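Local structure of pyridoxal kinase (3H74) at residues L42-H45 with T51-V54; Q63-W68 with C89-T94; H67-Q72 with L96-L101; Q77-Y82 with T216-I221. The protein probably phosphorylates pyridoxal, transferring the gamma-phosphate of ATP to its hydroxymethyl group to give pyridoxal 5'-phosphate. All coordinates share one frame; numbering follows the deposited sequence.

Contact 1. Residues L42-H45 with T51-V54; sequences LSTH and TPAV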
loop_
_atom_site.group_PDB
_atom_site.type_symbol
_atom_site.label_atom_id
_atom_site.label_comp_id
_atom_site.label_asym_id
_atom_site.label_seq_id
_atom_site.Cartn_x
_atom_site.Cartn_y
_atom_site.Cartn_z
ATOM N N LEU A 42 14.282 8.007 -6.719
ATOM C CA LEU A 42 14.952 7.202 -7.756
ATOM C C LEU A 42 14.762 7.817 -9.122
ATOM O O LEU A 42 13.706 8.394 -9.410
ATOM C CB LEU A 42 14.390 5.780 -7.808
ATOM C CG LEU A 42 14.347 4.954 -6.519
ATOM C CD1 LEU A 42 13.059 5.192 -5.718
ATOM C CD2 LEU A 42 14.437 3.476 -6.867
ATOM N N SER A 43 15.752 7.639 -9.994
ATOM C CA SER A 43 15.632 8.092 -11.384
ATOM C C SER A 43 14.503 7.351 -12.127
ATOM O O SER A 43 13.793 7.944 -12.963
ATOM C CB SER A 43 16.952 7.911 -12.127
ATOM O OG SER A 43 17.407 6.571 -12.000
ATOM N N THR A 44 14.382 6.052 -11.850
ATOM C CA THR A 44 13.339 5.188 -12.415
ATOM C C THR A 44 13.015 4.149 -11.348
ATOM O O THR A 44 13.785 3.969 -10.399
ATOM C CB THR A 44 13.819 4.393 -13.669
ATOM O OG1 THR A 44 14.776 3.395 -13.270
ATOM C CG2 THR A 44 14.430 5.279 -14.750
ATOM N N HIS A 45 11.914 3.413 -11.511
ATOM C CA HIS A 45 11.724 2.278 -10.625
ATOM C C HIS A 45 12.739 1.176 -10.939
ATOM O O HIS A 45 13.517 1.266 -11.900
ATOM C CB HIS A 45 10.260 1.792 -10.543
ATOM C CG HIS A 45 9.709 1.201 -11.805
ATOM N ND1 HIS A 45 10.266 0.105 -12.435
ATOM C CD2 HIS A 45 8.597 1.519 -12.511
ATOM C CE1 HIS A 45 9.526 -0.211 -13.486
ATOM N NE2 HIS A 45 8.515 0.638 -13.557
ATOM N N THR A 51 20.051 -0.359 -13.374
ATOM C CA THR A 51 20.300 0.173 -12.043
ATOM C C THR A 51 19.968 1.662 -11.962
ATOM O O THR A 51 20.578 2.465 -12.657
ATOM C CB THR A 51 21.774 -0.034 -11.675
ATOM O OG1 THR A 51 22.069 -1.439 -11.751
ATOM C CG2 THR A 51 22.052 0.456 -10.265
ATOM N N PRO A 52 18.973 2.034 -11.135
ATOM C CA PRO A 52 18.646 3.451 -11.029
ATOM C C PRO A 52 19.601 4.255 -10.159
ATOM O O PRO A 52 20.354 3.699 -9.349
ATOM C CB PRO A 52 17.238 3.459 -10.424
ATOM C CG PRO A 52 16.951 2.105 -9.982
ATOM C CD PRO A 52 18.067 1.183 -10.346
ATOM N N ALA A 53 19.548 5.572 -10.344
ATOM C CA ALA A 53 20.275 6.527 -9.512
ATOM C C ALA A 53 19.362 6.903 -8.348
ATOM O O ALA A 53 18.259 7.422 -8.562
ATOM C CB ALA A 53 20.644 7.755 -10.319
ATOM N N VAL A 54 19.800 6.646 -7.123
ATOM C CA VAL A 54 18.929 6.714 -5.959
ATOM C C VAL A 54 19.529 7.605 -4.886
ATOM O O VAL A 54 20.716 7.474 -4.558
ATOM C CB VAL A 54 18.725 5.301 -5.362
ATOM C CG1 VAL A 54 17.851 5.340 -4.098
ATOM C CG2 VAL A 54 18.118 4.349 -6.398
#
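S43 grips A53 by two hydrogen bonds, one from its backbone and one from its side chain. S43 N donates to A53 O over 2.9 Å, and A53 N returns a straighter bond to S43 OG, also 2.9 Å long with an N-H...O angle of 158°. The hydroxyl can accept it because OG sits between the backbone N and the carbonyl carbon (chi1 53°), which swings it to the side where residues 51-54 pass. The chain turns a corner at S43, and serine suits this place because its OG takes up the N-H of A53. With an alanine here, A53 N would probably lose its acceptor, leaving one bond to hold the two segments at the bend.

Packing is closest around P52, whose CB rests 3.5 Å from both S43 OG and T44 O; a rigid ring fills this spot without bringing an N-H that needs a partner. Beside it, L42 and V54 form an antiparallel non-hydrogen-bonded pair, CA to CA 4.4 Å, where strand 54-55 adds to the edge of the central sheet. Their side chains run the same way, L42 CD2 meeting V54 CG2 at 3.8 Å. The outer side is looser, with A53 and V54 exposed. On the inner side H45 is buried, its imidazole bonded to R258 O and S47 N, while T44 OG1 donates to H45 O. Two hydrogen bonds fix the corner at S43, while P52, L42 and V54 add apolar packing beside it.

Contact 2. Residues Q63-W68 with C89-T94; sequences QVFAHW and CQQITT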
loop_
_atom_site.group_PDB
_atom_site.type_symbol
_atom_site.label_atom_id
_atom_site.label_comp_id
_atom_site.label_asym_id
_atom_site.label_seq_id
_atom_site.Cartn_x
_atom_site.Cartn_y
_atom_site.Cartn_z
ATOM N N GLN A 63 14.863 14.844 9.737
ATOM C CA GLN A 63 14.791 16.300 9.662
ATOM C C GLN A 63 13.413 16.792 9.242
ATOM O O GLN A 63 12.933 17.815 9.720
ATOM C CB GLN A 63 15.826 16.821 8.687
ATOM C CG GLN A 63 17.251 16.398 8.984
ATOM C CD GLN A 63 18.210 17.010 8.001
ATOM O OE1 GLN A 63 18.245 18.230 7.828
ATOM N NE2 GLN A 63 18.980 16.161 7.325
ATOM N N VAL A 64 12.793 16.071 8.308
ATOM C CA VAL A 64 11.418 16.371 7.898
ATOM C C VAL A 64 10.479 16.274 9.098
ATOM O O VAL A 64 9.737 17.206 9.381
ATOM C CB VAL A 64 10.931 15.414 6.780
ATOM C CG1 VAL A 64 9.466 15.669 6.447
ATOM C CG2 VAL A 64 11.777 15.580 5.535
ATOM N N PHE A 65 10.535 15.159 9.816
ATOM C CA PHE A 65 9.653 14.967 10.954
ATOM C C PHE A 65 9.915 16.000 12.047
ATOM O O PHE A 65 8.974 16.512 12.654
ATOM C CB PHE A 65 9.771 13.550 11.507
ATOM C CG PHE A 65 9.324 12.475 10.542
ATOM C CD1 PHE A 65 8.229 12.673 9.695
ATOM C CD2 PHE A 65 9.994 11.261 10.493
ATOM C CE1 PHE A 65 7.819 11.677 8.805
ATOM C CE2 PHE A 65 9.582 10.261 9.607
ATOM C CZ PHE A 65 8.497 10.483 8.759
ATOM N N ALA A 66 11.190 16.327 12.276
ATOM C CA ALA A 66 11.530 17.358 13.265
ATOM C C ALA A 66 10.952 18.711 12.854
ATOM O O ALA A 66 10.397 19.450 13.678
ATOM C CB ALA A 66 13.027 17.450 13.424
ATOM N N HIS A 67 11.071 19.041 11.568
ATOM C CA HIS A 67 10.519 20.292 11.072
ATOM C C HIS A 67 8.993 20.339 11.213
ATOM O O HIS A 67 8.433 21.312 11.728
ATOM C CB HIS A 67 10.935 20.552 9.625
ATOM C CG HIS A 67 10.358 21.809 9.073
ATOM N ND1 HIS A 67 9.987 21.953 7.749
ATOM C CD2 HIS A 67 10.060 22.982 9.680
ATOM C CE1 HIS A 67 9.502 23.168 7.568
ATOM N NE2 HIS A 67 9.531 23.811 8.723
ATOM N N TRP A 68 8.315 19.296 10.739
ATOM C CA TRP A 68 6.864 19.259 10.852
ATOM C C TRP A 68 6.408 19.384 12.309
ATOM O O TRP A 68 5.419 20.053 12.587
ATOM C CB TRP A 68 6.309 17.984 10.242
ATOM C CG TRP A 68 6.449 17.888 8.745
ATOM C CD1 TRP A 68 6.835 18.869 7.877
ATOM C CD2 TRP A 68 6.157 16.741 7.953
ATOM N NE1 TRP A 68 6.807 18.398 6.581
ATOM C CE2 TRP A 68 6.387 17.092 6.604
ATOM C CE3 TRP A 68 5.726 15.440 8.255
ATOM C CZ2 TRP A 68 6.202 16.179 5.557
ATOM C CZ3 TRP A 68 5.539 14.537 7.217
ATOM C CH2 TRP A 68 5.774 14.915 5.880
ATOM N N CYS A 89 11.856 2.889 8.979
ATOM C CA CYS A 89 10.673 2.299 9.602
ATOM C C CYS A 89 10.510 2.792 11.035
ATOM O O CYS A 89 9.421 3.160 11.456
ATOM C CB CYS A 89 10.760 0.777 9.603
ATOM S SG CYS A 89 10.346 0.003 8.035
ATOM N N GLN A 90 11.616 2.802 11.775
ATOM C CA GLN A 90 11.607 3.246 13.169
ATOM C C GLN A 90 11.251 4.722 13.302
ATOM O O GLN A 90 10.440 5.095 14.142
ATOM C CB GLN A 90 12.955 2.953 13.830
ATOM C CG GLN A 90 13.248 1.467 13.956
ATOM C CD GLN A 90 14.680 1.169 14.369
ATOM O OE1 GLN A 90 15.561 2.021 14.274
ATOM N NE2 GLN A 90 14.917 -0.056 14.820
ATOM N N GLN A 91 11.843 5.548 12.444
ATOM C CA GLN A 91 11.555 6.982 12.431
ATOM C C GLN A 91 10.085 7.257 12.147
ATOM O O GLN A 91 9.444 8.055 12.827
ATOM C CB GLN A 91 12.412 7.679 11.382
ATOM C CG GLN A 91 13.891 7.769 11.752
ATOM C CD GLN A 91 14.219 8.958 12.658
ATOM O OE1 GLN A 91 13.428 9.897 12.795
ATOM N NE2 GLN A 91 15.393 8.922 13.271
ATOM N N ILE A 92 9.552 6.585 11.126
ATOM C CA ILE A 92 8.138 6.730 10.774
ATOM C C ILE A 92 7.227 6.275 11.921
ATOM O O ILE A 92 6.267 6.961 12.264
ATOM C CB ILE A 92 7.798 5.996 9.451
ATOM C CG1 ILE A 92 8.530 6.660 8.282
ATOM C CG2 ILE A 92 6.275 5.951 9.211
ATOM C CD1 ILE A 92 8.534 5.836 7.004
ATOM N N THR A 93 7.555 5.132 12.523
ATOM C CA THR A 93 6.743 4.578 13.610
ATOM C C THR A 93 6.549 5.597 14.742
ATOM O O THR A 93 5.428 5.847 15.183
ATOM C CB THR A 93 7.339 3.259 14.160
ATOM O OG1 THR A 93 7.417 2.288 13.109
ATOM C CG2 THR A 93 6.471 2.692 15.285
ATOM N N THR A 94 7.639 6.215 15.184
ATOM C CA THR A 94 7.531 7.154 16.305
ATOM C C THR A 94 6.852 8.465 15.900
ATOM O O THR A 94 6.098 9.045 16.690
ATOM C CB THR A 94 8.874 7.452 16.975
ATOM O OG1 THR A 94 9.691 8.198 16.073
ATOM C CG2 THR A 94 9.584 6.162 17.390
#
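At the edge of the F65 ring, near its plane, lies I92 CG1, 3.9 Å from F65 CZ. Also at the edge and in plane is CE3 of W68, from the next turn of the same helix as F65, whereas the carbonyl oxygen Q91 O comes in obliquely, 3.9 Å from F65 CE2. Y95 of helix 86-98 stacks on F65, and L37 of strand 32-42 also touches the ring. The indole of W68 carries V64 CG1 over one face, 3.3 Å above the plane and offset toward the rim, and it also meets the ring of F75.

F65 reaches across because its CG is anti to the carbonyl carbon (chi1 -64°), which carries the ring out toward the neighbouring helix. A broad flat group suits the place, since the backbones stay well apart, 8.3 Å between the CA atoms of F65 and Q91. These are two neighbouring helices of the ribokinase-like alpha/beta sandwich, packed on one face of its mostly parallel sheet; helix 86-98 is the crossover between strands 77-80 and 103-106. Slender, branched I92 fits at the buried seam, where it also touches L61 and V83, while Q91 lays its aliphatic CB 4.2 Å from F65 CE2 nearer the surface. On the side turned toward helix 122-131, T93 folds its hydroxyl back on its own helix: OG1 donates to C89 O over 2.7 Å from above the carbonyl plane, and T93 N reaches the same oxygen from the opposite face.

Contact 3. Residues H67-Q72 with L96-L101; sequences HWTRAQ and LEQQTL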
loop_
_atom_site.group_PDB
_atom_site.type_symbol
_atom_site.label_atom_id
_atom_site.label_comp_id
_atom_site.label_asym_id
_atom_site.label_seq_id
_atom_site.Cartn_x
_atom_site.Cartn_y
_atom_site.Cartn_z
ATOM N N HIS A 67 11.071 19.041 11.568
ATOM C CA HIS A 67 10.519 20.292 11.072
ATOM C C HIS A 67 8.993 20.339 11.213
ATOM O O HIS A 67 8.433 21.312 11.728
ATOM C CB HIS A 67 10.935 20.552 9.625
ATOM C CG HIS A 67 10.358 21.809 9.073
ATOM N ND1 HIS A 67 9.987 21.953 7.749
ATOM C CD2 HIS A 67 10.060 22.982 9.680
ATOM C CE1 HIS A 67 9.502 23.168 7.568
ATOM N NE2 HIS A 67 9.531 23.811 8.723
ATOM N N TRP A 68 8.315 19.296 10.739
ATOM C CA TRP A 68 6.864 19.259 10.852
ATOM C C TRP A 68 6.408 19.384 12.309
ATOM O O TRP A 68 5.419 20.053 12.587
ATOM C CB TRP A 68 6.309 17.984 10.242
ATOM C CG TRP A 68 6.449 17.888 8.745
ATOM C CD1 TRP A 68 6.835 18.869 7.877
ATOM C CD2 TRP A 68 6.157 16.741 7.953
ATOM N NE1 TRP A 68 6.807 18.398 6.581
ATOM C CE2 TRP A 68 6.387 17.092 6.604
ATOM C CE3 TRP A 68 5.726 15.440 8.255
ATOM C CZ2 TRP A 68 6.202 16.179 5.557
ATOM C CZ3 TRP A 68 5.539 14.537 7.217
ATOM C CH2 TRP A 68 5.774 14.915 5.880
ATOM N N THR A 69 7.138 18.751 13.225
ATOM C CA THR A 69 6.848 18.865 14.656
ATOM C C THR A 69 6.974 20.318 15.131
ATOM O O THR A 69 6.047 20.856 15.746
ATOM C CB THR A 69 7.755 17.936 15.473
ATOM O OG1 THR A 69 7.506 16.576 15.088
ATOM C CG2 THR A 69 7.489 18.085 16.978
ATOM N N ARG A 70 8.090 20.964 14.802
ATOM C CA ARG A 70 8.302 22.359 15.224
ATOM C C ARG A 70 7.257 23.292 14.612
ATOM O O ARG A 70 6.845 24.269 15.233
ATOM C CB ARG A 70 9.720 22.846 14.874
ATOM C CG ARG A 70 10.872 22.099 15.564
ATOM C CD ARG A 70 12.248 22.717 15.297
ATOM N NE ARG A 70 12.465 22.940 13.883
ATOM C CZ ARG A 70 13.084 22.106 13.050
ATOM N NH1 ARG A 70 13.622 20.965 13.468
ATOM N NH2 ARG A 70 13.179 22.429 11.772
ATOM N N ALA A 71 6.839 22.989 13.383
ATOM C CA ALA A 71 5.859 23.806 12.666
ATOM C C ALA A 71 4.420 23.510 13.103
ATOM O O ALA A 71 3.477 24.156 12.632
ATOM C CB ALA A 71 6.020 23.611 11.153
ATOM N N GLN A 72 4.263 22.535 13.996
ATOM C CA GLN A 72 2.956 22.179 14.573
ATOM C C GLN A 72 1.967 21.659 13.534
ATOM O O GLN A 72 0.763 21.932 13.600
ATOM C CB GLN A 72 2.361 23.346 15.374
ATOM C CG GLN A 72 3.153 23.692 16.631
ATOM C CD GLN A 72 2.516 24.820 17.410
ATOM O OE1 GLN A 72 2.710 25.994 17.093
ATOM N NE2 GLN A 72 1.742 24.470 18.429
ATOM N N LEU A 96 4.448 8.798 13.653
ATOM C CA LEU A 96 3.018 8.504 13.596
ATOM C C LEU A 96 2.398 8.465 14.995
ATOM O O LEU A 96 1.278 8.938 15.198
ATOM C CB LEU A 96 2.768 7.189 12.857
ATOM C CG LEU A 96 3.155 7.166 11.375
ATOM C CD1 LEU A 96 3.085 5.730 10.850
ATOM C CD2 LEU A 96 2.303 8.114 10.530
ATOM N N GLU A 97 3.145 7.911 15.943
ATOM C CA GLU A 97 2.713 7.832 17.343
ATOM C C GLU A 97 2.520 9.216 17.979
ATOM O O GLU A 97 1.691 9.370 18.884
ATOM C CB GLU A 97 3.701 6.982 18.153
ATOM C CG GLU A 97 3.314 6.726 19.626
ATOM C CD GLU A 97 1.903 6.178 19.807
ATOM O OE1 GLU A 97 1.547 5.164 19.163
ATOM O OE2 GLU A 97 1.148 6.762 20.615
ATOM N N GLN A 98 3.272 10.216 17.505
ATOM C CA GLN A 98 3.120 11.605 17.974
ATOM C C GLN A 98 1.818 12.226 17.493
ATOM O O GLN A 98 1.345 13.211 18.059
ATOM C CB GLN A 98 4.254 12.495 17.460
ATOM C CG GLN A 98 5.644 12.219 17.979
ATOM C CD GLN A 98 6.691 13.077 17.267
ATOM O OE1 GLN A 98 7.867 12.734 17.243
ATOM N NE2 GLN A 98 6.257 14.188 16.674
ATOM N N GLN A 99 1.263 11.680 16.415
ATOM C CA GLN A 99 0.059 12.236 15.822
ATOM C C GLN A 99 -1.192 11.658 16.480
ATOM O O GLN A 99 -1.104 10.754 17.315
ATOM C CB GLN A 99 0.040 11.993 14.304
ATOM C CG GLN A 99 1.357 12.304 13.565
ATOM C CD GLN A 99 2.046 13.589 14.021
ATOM O OE1 GLN A 99 3.187 13.561 14.487
ATOM N NE2 GLN A 99 1.357 14.717 13.882
ATOM N N THR A 100 -2.347 12.206 16.113
ATOM C CA THR A 100 -3.639 11.650 16.507
ATOM C C THR A 100 -4.426 11.356 15.230
ATOM O O THR A 100 -5.410 12.026 14.908
ATOM C CB THR A 100 -4.419 12.608 17.444
ATOM O OG1 THR A 100 -3.581 13.000 18.539
ATOM C CG2 THR A 100 -5.672 11.930 18.001
ATOM N N LEU A 101 -3.964 10.350 14.492
ATOM C CA LEU A 101 -4.551 10.017 13.202
ATOM C C LEU A 101 -5.882 9.311 13.356
ATOM O O LEU A 101 -6.038 8.442 14.212
ATOM C CB LEU A 101 -3.600 9.130 12.396
ATOM C CG LEU A 101 -2.225 9.694 12.035
ATOM C CD1 LEU A 101 -1.361 8.563 11.515
ATOM C CD2 LEU A 101 -2.312 10.826 11.017
#
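Q98 stretches its amide over to the hydroxyl of T69, the two side chains crossing at about a right angle. The bond, from Q98 NE2 to T69 OG1, is 3.1 Å long with an N-H...O angle of 155°. It joins the C-terminal ends of helices 61-70 and 86-98, two neighbours on one face of the sheet in this ribokinase-like fold. The first of them finishes in a Schellman motif: Q72 leaves helical geometry with a positive phi of 64°, and its N bonds back to T69 O.

The contact lies at the surface, both residues being exposed, so uncharged polar side chains suit it: they can meet each other or water without a buried cost. Glutamine supplies the length needed to span backbones whose CA atoms are 8.8 Å apart, with CG anti to the carbonyl carbon (chi1 -67°) and the chain extended beyond it. Threonine offers a short, well-placed acceptor. Its OG1 also bonds to the carbonyl oxygen F65 O one turn earlier, which can only accept, so the hydroxyl proton is turned back toward F65 O and the oxygen acts as acceptor for Q98 NE2. L96, earlier on helix 86-98, packs on A78 and I80 of strand 77-80, and L101, in the loop that follows, packs on A78. T69 OG1 lies just 1° out of the amide plane of Q98, while T69 CG2 stands 4.1 Å from Q98 NE2.

Contact 4. Residues Q77-Y82 with T216-I221; sequences QALIGY and TLAAVI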
loop_
_atom_site.group_PDB
_atom_site.type_symbol
_atom_site.label_atom_id
_atom_site.label_comp_id
_atom_site.label_asym_id
_atom_site.label_seq_id
_atom_site.Cartn_x
_atom_site.Cartn_y
_atom_site.Cartn_z
ATOM N N GLN A 77 -4.935 11.644 8.233
ATOM C CA GLN A 77 -4.743 10.265 7.832
ATOM C C GLN A 77 -3.313 10.046 7.356
ATOM O O GLN A 77 -2.617 11.006 7.004
ATOM C CB GLN A 77 -5.688 9.915 6.687
ATOM C CG GLN A 77 -7.171 9.993 7.010
ATOM C CD GLN A 77 -7.840 11.268 6.530
ATOM O OE1 GLN A 77 -7.242 12.100 5.843
ATOM N NE2 GLN A 77 -9.107 11.406 6.866
ATOM N N ALA A 78 -2.888 8.785 7.317
ATOM C CA ALA A 78 -1.588 8.437 6.759
ATOM C C ALA A 78 -1.652 7.106 6.045
ATOM O O ALA A 78 -2.337 6.176 6.498
ATOM C CB ALA A 78 -0.524 8.389 7.843
ATOM N N LEU A 79 -0.932 7.049 4.925
ATOM C CA LEU A 79 -0.705 5.830 4.173
ATOM C C LEU A 79 0.797 5.647 4.057
ATOM O O LEU A 79 1.506 6.550 3.594
ATOM C CB LEU A 79 -1.321 5.936 2.776
ATOM C CG LEU A 79 -0.917 4.890 1.733
ATOM C CD1 LEU A 79 -1.324 3.483 2.154
ATOM C CD2 LEU A 79 -1.511 5.233 0.384
ATOM N N ILE A 80 1.282 4.485 4.473
ATOM C CA ILE A 80 2.709 4.180 4.372
ATOM C C ILE A 80 2.885 3.028 3.403
ATOM O O ILE A 80 2.300 1.953 3.608
ATOM C CB ILE A 80 3.345 3.793 5.746
ATOM C CG1 ILE A 80 2.911 4.749 6.871
ATOM C CG2 ILE A 80 4.859 3.669 5.620
ATOM C CD1 ILE A 80 3.274 6.223 6.678
ATOM N N GLY A 81 3.655 3.258 2.345
ATOM C CA GLY A 81 4.020 2.208 1.400
ATOM C C GLY A 81 5.464 1.797 1.615
ATOM O O GLY A 81 5.939 1.755 2.744
ATOM N N TYR A 82 6.159 1.484 0.525
ATOM C CA TYR A 82 7.563 1.075 0.595
ATOM C C TYR A 82 8.389 2.055 1.427
ATOM O O TYR A 82 8.372 3.261 1.167
ATOM C CB TYR A 82 8.151 0.979 -0.818
ATOM C CG TYR A 82 9.630 0.669 -0.858
ATOM C CD1 TYR A 82 10.082 -0.637 -1.020
ATOM C CD2 TYR A 82 10.578 1.684 -0.739
ATOM C CE1 TYR A 82 11.448 -0.924 -1.062
ATOM C CE2 TYR A 82 11.948 1.404 -0.768
ATOM C CZ TYR A 82 12.364 0.094 -0.930
ATOM O OH TYR A 82 13.710 -0.221 -0.978
ATOM N N THR A 216 -1.462 1.462 -6.190
ATOM C CA THR A 216 -2.724 2.087 -6.537
ATOM C C THR A 216 -3.859 1.517 -5.687
ATOM O O THR A 216 -4.709 2.265 -5.203
ATOM C CB THR A 216 -2.977 1.956 -8.033
ATOM O OG1 THR A 216 -1.914 2.629 -8.725
ATOM C CG2 THR A 216 -4.309 2.579 -8.418
ATOM N N LEU A 217 -3.869 0.205 -5.481
ATOM C CA LEU A 217 -4.848 -0.397 -4.584
ATOM C C LEU A 217 -4.800 0.230 -3.197
ATOM O O LEU A 217 -5.839 0.595 -2.630
ATOM C CB LEU A 217 -4.625 -1.904 -4.480
ATOM C CG LEU A 217 -5.658 -2.671 -3.642
ATOM C CD1 LEU A 217 -7.010 -2.774 -4.333
ATOM C CD2 LEU A 217 -5.138 -4.062 -3.309
ATOM N N ALA A 218 -3.590 0.365 -2.653
ATOM C CA ALA A 218 -3.435 0.927 -1.321
ATOM C C ALA A 218 -3.919 2.369 -1.257
ATOM O O ALA A 218 -4.580 2.760 -0.301
ATOM C CB ALA A 218 -2.008 0.824 -0.861
ATOM N N ALA A 219 -3.585 3.167 -2.273
ATOM C CA ALA A 219 -4.029 4.557 -2.312
ATOM C C ALA A 219 -5.554 4.644 -2.352
ATOM O O ALA A 219 -6.152 5.455 -1.652
ATOM C CB ALA A 219 -3.403 5.305 -3.494
ATOM N N VAL A 220 -6.178 3.813 -3.182
ATOM C CA VAL A 220 -7.639 3.813 -3.290
ATOM C C VAL A 220 -8.300 3.393 -1.979
ATOM O O VAL A 220 -9.249 4.027 -1.523
ATOM C CB VAL A 220 -8.121 2.947 -4.474
ATOM C CG1 VAL A 220 -9.613 2.743 -4.426
ATOM C CG2 VAL A 220 -7.711 3.592 -5.792
ATOM N N ILE A 221 -7.781 2.335 -1.372
ATOM C CA ILE A 221 -8.327 1.869 -0.099
ATOM C C ILE A 221 -8.203 2.940 0.990
ATOM O O ILE A 221 -9.185 3.260 1.677
ATOM C CB ILE A 221 -7.672 0.540 0.328
ATOM C CG1 ILE A 221 -8.139 -0.595 -0.592
ATOM C CG2 ILE A 221 -7.960 0.216 1.805
ATOM C CD1 ILE A 221 -7.420 -1.916 -0.402
#
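L79 plants its two methyl groups on neighbouring residues of helix 213-226. CD2 presses on the backbone at A219, 3.8 Å from its CA, and lies 4.0 Å from the carbonyl oxygen A218 O; CD1 meets A218 CB at 4.1 Å. The branch is carried there by a chi1 of 166°, CG standing anti to the backbone N on a CB that already points at the helix. Alanines suit the other side, for their small methyls let the leucine come down on the helix backbone itself, with the CA atoms of L79 and A219 only 7.4 Å apart. Cutting the leucine back to an alanine here would probably open a gap between strand and helix, leaving A218 CB and the A219 backbone without their apolar cover.

This is sheet-to-helix packing near the centre of a ribokinase-like alpha/beta fold. The helix begins within a Gly-Thr-Gly-Asp sequence, which in relatives of this family forms an anion hole and supplies the catalytic aspartate; L79 packs on the helix that follows this sequence.

Further out, strand 77-80 is held between two parallel neighbours, with backbone bonds from L79 to L7 on one side and from A78 to L103 and V105 on the other. V105 also touches the L79 side chain, and L139 packs on A218. The helix is backed in turn by helix 231-251, against which V220 and I221 rest on A238, while near its start T216 OG1 bonds to G212 O.

How the contacts relate
From the N terminus, contact 1 comes first and closes a short loop, joining the end of strand 32-42 to the approach to edge strand 54-55. Helix 61-70 then opens contacts 2 and 3, which overlap at H67 and W68 and tie it to helix 86-98, their centres 8 Å apart. Between them in sequence comes strand 77-80, the start of contact 4, which therefore crosses both and closes far later, at helix 213-226. Strand 77-80 lies between the two helix layers: I80 touches I92 of contact 2, A78 touches L96 and L101 of contact 3, and L79 faces the other way. Contact 1 touches none of the others.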